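Local coordinates for protein prolyl endopeptidase (Myxococcus xanthus, PDB 2BKL) that probably cuts oligopeptides as a serine protease after proline and, less readily, after alanine, at residues K140-D145 and A613-R618; K91-L96 and G653-A658. One frame throughout, in Å; residues are numbered along the deposited sequence.

Contact 1. Residues K140-D145 and A613-R618. With ZAH (N-[(benzyloxy)carbonyl]-L-alanyl-L-proline), chain C.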
loop_
_atom_site.group_PDB
_atom_site.type_symbol
_atom_site.label_atom_id
_atom_site.label_comp_id
_atom_site.label_asym_id
_atom_site.label_seq_id
_atom_site.Cartn_x
_atom_site.Cartn_y
_atom_site.Cartn_z
ATOM N N LYS A 140 16.322 5.198 -4.095
ATOM C CA LYS A 140 15.417 4.590 -5.082
ATOM C C LYS A 140 15.211 5.548 -6.253
ATOM O O LYS A 140 14.498 6.544 -6.100
ATOM C CB LYS A 140 14.066 4.298 -4.438
ATOM C CG LYS A 140 14.156 3.353 -3.237
ATOM C CD LYS A 140 12.853 2.720 -2.802
ATOM C CE LYS A 140 11.734 3.692 -2.702
ATOM N NZ LYS A 140 10.440 2.958 -2.608
ATOM N N PRO A 141 15.836 5.291 -7.401
ATOM C CA PRO A 141 15.572 6.079 -8.600
ATOM C C PRO A 141 14.096 6.079 -8.929
ATOM O O PRO A 141 13.466 5.011 -8.874
ATOM C CB PRO A 141 16.406 5.368 -9.669
ATOM C CG PRO A 141 17.557 4.824 -8.898
ATOM C CD PRO A 141 16.926 4.321 -7.606
ATOM N N ASN A 142 13.576 7.271 -9.219
ATOM C CA ASN A 142 12.201 7.481 -9.638
ATOM C C ASN A 142 11.189 7.037 -8.589
ATOM O O ASN A 142 10.025 6.859 -8.906
ATOM C CB ASN A 142 11.968 6.780 -10.980
ATOM C CG ASN A 142 12.881 7.309 -12.055
ATOM O OD1 ASN A 142 12.893 8.514 -12.340
ATOM N ND2 ASN A 142 13.702 6.427 -12.624
ATOM N N ALA A 143 11.609 6.888 -7.337
ATOM C CA ALA A 143 10.763 6.309 -6.279
ATOM C C ALA A 143 10.181 4.954 -6.684
ATOM O O ALA A 143 9.128 4.531 -6.198
ATOM C CB ALA A 143 9.657 7.294 -5.853
ATOM N N ALA A 144 10.890 4.244 -7.557
ATOM C CA ALA A 144 10.499 2.893 -7.953
ATOM C C ALA A 144 10.981 1.877 -6.905
ATOM O O ALA A 144 11.524 2.255 -5.848
ATOM C CB ALA A 144 11.010 2.573 -9.339
ATOM N N ASP A 145 10.722 0.596 -7.113
ATOM C CA ASP A 145 11.031 -0.384 -6.072
ATOM C C ASP A 145 12.515 -0.722 -5.962
ATOM O O ASP A 145 13.016 -0.983 -4.861
ATOM C CB ASP A 145 10.274 -1.690 -6.299
ATOM C CG ASP A 145 8.789 -1.573 -6.043
ATOM O OD1 ASP A 145 8.261 -0.506 -5.620
ATOM O OD2 ASP A 145 8.064 -2.549 -6.316
ATOM N N ALA A 613 2.324 5.329 -14.812
ATOM C CA ALA A 613 3.635 5.753 -14.333
ATOM C C ALA A 613 4.693 5.107 -15.206
ATOM O O ALA A 613 4.667 3.888 -15.417
ATOM C CB ALA A 613 3.826 5.339 -12.903
ATOM N N ASP A 614 5.649 5.903 -15.665
ATOM C CA ASP A 614 6.648 5.434 -16.630
ATOM C C ASP A 614 7.696 4.463 -16.098
ATOM O O ASP A 614 8.329 3.770 -16.892
ATOM C CB ASP A 614 7.325 6.594 -17.381
ATOM C CG ASP A 614 8.234 7.443 -16.526
ATOM O OD1 ASP A 614 8.342 7.197 -15.304
ATOM O OD2 ASP A 614 8.875 8.396 -17.039
ATOM N N HIS A 615 7.886 4.411 -14.784
ATOM C CA HIS A 615 8.920 3.561 -14.198
ATOM C C HIS A 615 8.338 2.614 -13.161
ATOM O O HIS A 615 9.003 2.240 -12.206
ATOM C CB HIS A 615 10.020 4.406 -13.551
ATOM C CG HIS A 615 11.093 4.824 -14.492
ATOM N ND1 HIS A 615 11.086 6.044 -15.128
ATOM C CD2 HIS A 615 12.216 4.187 -14.896
ATOM C CE1 HIS A 615 12.163 6.148 -15.886
ATOM N NE2 HIS A 615 12.867 5.036 -15.765
ATOM N N ASP A 616 7.115 2.172 -13.383
ATOM C CA ASP A 616 6.501 1.177 -12.496
ATOM C C ASP A 616 7.120 -0.196 -12.742
ATOM O O ASP A 616 6.810 -0.889 -13.710
ATOM C CB ASP A 616 4.989 1.163 -12.688
ATOM C CG ASP A 616 4.262 0.386 -11.620
ATOM O OD1 ASP A 616 4.905 -0.437 -10.896
ATOM O OD2 ASP A 616 3.035 0.571 -11.446
ATOM N N ASP A 617 8.026 -0.562 -11.845
ATOM C CA ASP A 617 8.702 -1.863 -11.884
ATOM C C ASP A 617 8.042 -2.932 -11.004
ATOM O O ASP A 617 8.636 -3.965 -10.678
ATOM C CB ASP A 617 10.216 -1.739 -11.543
ATOM C CG ASP A 617 10.491 -1.169 -10.158
ATOM O OD1 ASP A 617 9.554 -0.684 -9.495
ATOM O OD2 ASP A 617 11.679 -1.192 -9.686
ATOM N N ARG A 618 6.807 -2.688 -10.638
ATOM C CA ARG A 618 6.013 -3.640 -9.867
ATOM C C ARG A 618 4.870 -4.158 -10.727
ATOM O O ARG A 618 4.813 -5.353 -11.033
ATOM C CB ARG A 618 5.501 -2.987 -8.592
ATOM C CG ARG A 618 4.942 -4.002 -7.603
ATOM C CD ARG A 618 4.345 -3.454 -6.300
ATOM N NE ARG A 618 5.264 -2.560 -5.602
ATOM C CZ ARG A 618 4.945 -1.854 -4.517
ATOM N NH1 ARG A 618 3.765 -1.979 -3.931
ATOM N NH2 ARG A 618 5.829 -1.018 -3.984
HETATM C C1 ZAH C . -1.094 -3.044 -6.180
HETATM O O2 ZAH C . -2.338 -3.430 -5.640
HETATM C C3 ZAH C . -0.127 -4.234 -6.382
HETATM C C4 ZAH C . -0.672 -5.246 -7.395
HETATM C C5 ZAH C . -1.445 -6.286 -6.594
HETATM C C6 ZAH C . -0.882 -6.269 -5.197
HETATM N N7 ZAH C . 0.007 -5.115 -5.201
HETATM C C8 ZAH C . 0.801 -4.817 -4.175
HETATM O O9 ZAH C . 1.622 -3.790 -4.308
HETATM C C10 ZAH C . 1.001 -5.787 -2.990
HETATM C C11 ZAH C . -0.157 -5.457 -2.048
HETATM N N14 ZAH C . 2.244 -5.550 -2.299
HETATM C C15 ZAH C . 3.392 -5.924 -2.811
HETATM O O16 ZAH C . 3.457 -6.605 -3.925
HETATM O O17 ZAH C . 4.589 -5.598 -2.092
HETATM C C18 ZAH C . 5.813 -5.904 -2.808
HETATM C C19 ZAH C . 7.041 -5.278 -2.137
HETATM C C20 ZAH C . 7.425 -5.719 -0.864
HETATM C C21 ZAH C . 8.534 -5.150 -0.238
HETATM C C22 ZAH C . 9.268 -4.158 -0.894
HETATM C C23 ZAH C . 8.903 -3.732 -2.175
HETATM C C24 ZAH C . 7.786 -4.291 -2.794
HETATM O O HOH W 1 7.616 0.977 -8.337
HETATM O O HOH W 2 9.057 -4.498 -7.865
#
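The amide of Asn142 is stacked on the imidazole of His615, the two planes 18° apart, with ND2 of Asn142 over the ring centre and 3.5 Å from His615 CD2. Farther along, the guanidinium of Arg618 has the phenyl-ring carbon C24 of the bound benzyloxycarbonyl-Ala-Pro over one face, offset toward the rim, while its edge meets the Asp145 carboxylate and the ligand oxygen O9. The grip on Asp145 is side-on and bidentate: Arg618 NE reaches Asp145 OD2 at 2.9 Å and Arg618 NH2 reaches Asp145 OD1 at 3.0 Å, the carboxylate turned 34° from the guanidinium plane. That leaves Arg618 NH1 to donate to O9 of the ligand at 2.8 Å. With CG anti to the backbone N, the Arg618 chain passes Asp145, and its bend at chi3 (-52°) turns NE and NH2 to the carboxylate and NH1 to the ligand.

Asp617 works on the backbone: its OD1 takes the N-H of Asp145 on the syn lone pair, 2.9 Å and nearly straight. The two carboxylates come close, Asp145 OD2 lying 4.0 Å from Asp617 OD1, but water 1 donates to Asp617 OD1 and, weakly, to Asp145 OD1, and water 2 joins Asp145 OD2 to Asp617 O, which probably eases the repulsion. Between these polar pairs, the methyl of Ala144 rests on His615 O, 3.5 Å from CB.

Asp616 OD1 closes an Asx turn with Arg618 N and its OD2 is hydrogen-bonded to His651 ND1, consistent with a Ser-His-Asp triad with Ser533. A propeller loop thus braces the ligand-binding arginine beside the triad loop, at the interdomain active site of a prolyl oligopeptidase.

Contact 2. Residues K91-L96 and G653-A658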
loop_
_atom_site.group_PDB
_atom_site.type_symbol
_atom_site.label_atom_id
_atom_site.label_comp_id
_atom_site.label_asym_id
_atom_site.label_seq_id
_atom_site.Cartn_x
_atom_site.Cartn_y
_atom_site.Cartn_z
ATOM N N LYS A 91 9.711 22.604 0.142
ATOM C CA LYS A 91 10.493 21.463 -0.315
ATOM C C LYS A 91 9.608 20.431 -1.035
ATOM O O LYS A 91 8.450 20.193 -0.669
ATOM C CB LYS A 91 11.202 20.782 0.866
ATOM C CG LYS A 91 12.129 21.672 1.689
ATOM C CD LYS A 91 13.373 22.067 0.932
ATOM C CE LYS A 91 14.423 22.645 1.904
ATOM N NZ LYS A 91 15.541 23.304 1.210
ATOM N N GLU A 92 10.201 19.770 -2.015
ATOM C CA GLU A 92 9.486 18.788 -2.844
ATOM C C GLU A 92 9.420 17.384 -2.248
ATOM O O GLU A 92 8.518 16.626 -2.616
ATOM C CB GLU A 92 10.096 18.738 -4.242
ATOM C CG GLU A 92 9.859 20.027 -5.034
ATOM C CD GLU A 92 8.406 20.282 -5.277
ATOM O OE1 GLU A 92 7.769 19.352 -5.730
ATOM O OE2 GLU A 92 7.920 21.392 -5.020
ATOM N N LYS A 93 10.359 17.055 -1.357
ATOM C CA LYS A 93 10.464 15.767 -0.688
ATOM C C LYS A 93 10.701 15.987 0.798
ATOM O O LYS A 93 11.310 16.992 1.184
ATOM C CB LYS A 93 11.648 14.977 -1.262
ATOM C CG LYS A 93 11.512 14.590 -2.720
ATOM C CD LYS A 93 12.751 13.799 -3.160
ATOM C CE LYS A 93 12.842 13.551 -4.619
ATOM N NZ LYS A 93 11.749 12.673 -5.088
ATOM N N ALA A 94 10.268 15.026 1.606
ATOM C CA ALA A 94 10.549 15.017 3.030
ATOM C C ALA A 94 12.017 14.782 3.324
ATOM O O ALA A 94 12.725 14.194 2.523
ATOM C CB ALA A 94 9.730 13.957 3.702
ATOM N N ILE A 95 12.449 15.230 4.501
ATOM C CA ILE A 95 13.836 15.230 4.920
ATOM C C ILE A 95 13.982 14.524 6.263
ATOM O O ILE A 95 13.176 14.765 7.160
ATOM C CB ILE A 95 14.302 16.724 5.027
ATOM C CG1 ILE A 95 14.249 17.392 3.653
ATOM C CG2 ILE A 95 15.692 16.854 5.670
ATOM C CD1 ILE A 95 14.563 18.863 3.665
ATOM N N LEU A 96 15.030 13.720 6.423
ATOM C CA LEU A 96 15.341 13.024 7.671
ATOM C C LEU A 96 16.248 13.903 8.538
ATOM O O LEU A 96 17.288 14.344 8.082
ATOM C CB LEU A 96 16.039 11.695 7.373
ATOM C CG LEU A 96 16.381 10.874 8.610
ATOM C CD1 LEU A 96 15.167 10.483 9.399
ATOM C CD2 LEU A 96 17.157 9.599 8.245
ATOM N N GLY A 653 4.066 6.861 -7.657
ATOM C CA GLY A 653 4.244 8.222 -8.140
ATOM C C GLY A 653 5.689 8.713 -8.108
ATOM O O GLY A 653 6.621 7.945 -7.843
ATOM N N ALA A 654 5.871 10.010 -8.333
ATOM C CA ALA A 654 7.176 10.617 -8.568
ATOM C C ALA A 654 7.813 11.146 -7.290
ATOM O O ALA A 654 8.963 11.564 -7.316
ATOM C CB ALA A 654 7.067 11.754 -9.595
ATOM N N ASP A 655 7.074 11.152 -6.179
ATOM C CA ASP A 655 7.605 11.686 -4.912
ATOM C C ASP A 655 8.086 13.125 -5.046
ATOM O O ASP A 655 9.187 13.475 -4.615
ATOM C CB ASP A 655 8.752 10.811 -4.392
ATOM C CG ASP A 655 9.235 11.214 -3.013
ATOM O OD1 ASP A 655 8.463 11.744 -2.176
ATOM O OD2 ASP A 655 10.408 10.969 -2.693
ATOM N N GLN A 656 7.235 13.954 -5.635
ATOM C CA GLN A 656 7.494 15.371 -5.867
ATOM C C GLN A 656 6.167 16.064 -5.654
ATOM O O GLN A 656 5.224 15.823 -6.428
ATOM C CB GLN A 656 7.951 15.630 -7.312
ATOM C CG GLN A 656 9.387 15.266 -7.628
ATOM C CD GLN A 656 10.371 16.244 -7.007
ATOM O OE1 GLN A 656 10.902 15.972 -5.952
ATOM N NE2 GLN A 656 10.613 17.382 -7.665
ATOM N N VAL A 657 6.078 16.961 -4.676
ATOM C CA VAL A 657 4.817 17.618 -4.379
ATOM C C VAL A 657 4.265 18.343 -5.592
ATOM O O VAL A 657 3.053 18.280 -5.872
ATOM C CB VAL A 657 4.928 18.598 -3.197
ATOM C CG1 VAL A 657 3.586 19.310 -2.964
ATOM C CG2 VAL A 657 5.304 17.857 -1.939
ATOM N N ALA A 658 5.116 19.060 -6.311
ATOM C CA ALA A 658 4.633 19.758 -7.512
ATOM C C ALA A 658 3.948 18.842 -8.514
ATOM O O ALA A 658 2.971 19.254 -9.174
ATOM C CB ALA A 658 5.786 20.513 -8.200
HETATM O O HOH W 3 7.245 14.288 -2.141
HETATM O O HOH W 4 9.242 12.494 0.341
#
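Glu92 and Lys93 reach the 653-658 segment with two differently folded side chains. Glu92 bends back at chi2 (-63°), which carries its carboxylate to the start of the helix 657-674, where OE1 takes the N-H of Ala658 on its syn lone pair at 2.7 Å and almost straight. The methyl of Ala658 lies against the same oxygen, CB to Glu92 OE1 3.4 Å. The other carboxylate oxygen, Glu92 OE2, is hydrogen-bonded to Tyr68 OH. The backbone joins in as well: Val657 N donates to Glu92 O at 3.2 Å, in the carbonyl plane, and CG2 of Val657 packs on that carbonyl oxygen.

Gln656, the N-cap residue, is itself bent at chi2, and its side chain crosses that of Glu92 at about a right angle, packing against CB of Glu92. The first turn of the C-terminal helix of the alpha/beta-hydrolase domain is thus met by a carboxylate from the beta-propeller, next to strand 95-100; a negative group here would probably interact well with the helix dipole.

Lys93 stays extended through chi3 and turns only at chi4 (-65°), passing CG by Asp655 O and delivering NZ to that same oxygen at 2.7 Å, from above the carbonyl plane. NZ also forms a salt bridge with Asp655 OD2 at 3.2 Å, approaching from above the carboxylate, and is bonded to Gly119 O and Ser122. A methionine in its place would probably leave the Asp655 carboxylate without its counter-charge and the Asp655 carbonyl without this donor. Asp655 OD2 has Ser122 OG as a further partner, while OD1 receives water 3, shared with Glu92 O, and water 4, which accepts from Ala94 N.

How the contacts relate
Both contacts join the N-terminal beta-propeller to the alpha/beta-hydrolase domain, through different loops and with centres about 15 Å apart. Contact 1 is partly buried and borders the ligand; contact 2 lies nearer the surface, at the start of the last helix. They touch where Ala143 CB packs on Gly653 O and on Asp655 CB, and along the chain 140-145 and 613-618 are nested within the span from 91-96 to 653-658. In contact 1 the propeller supplies the acid and the hydrolase loop the arginine; in contact 2 the salt bridge is reversed, with a propeller lysine and a hydrolase aspartate. Waters link the two domains in each, but a helix start is engaged only in contact 2.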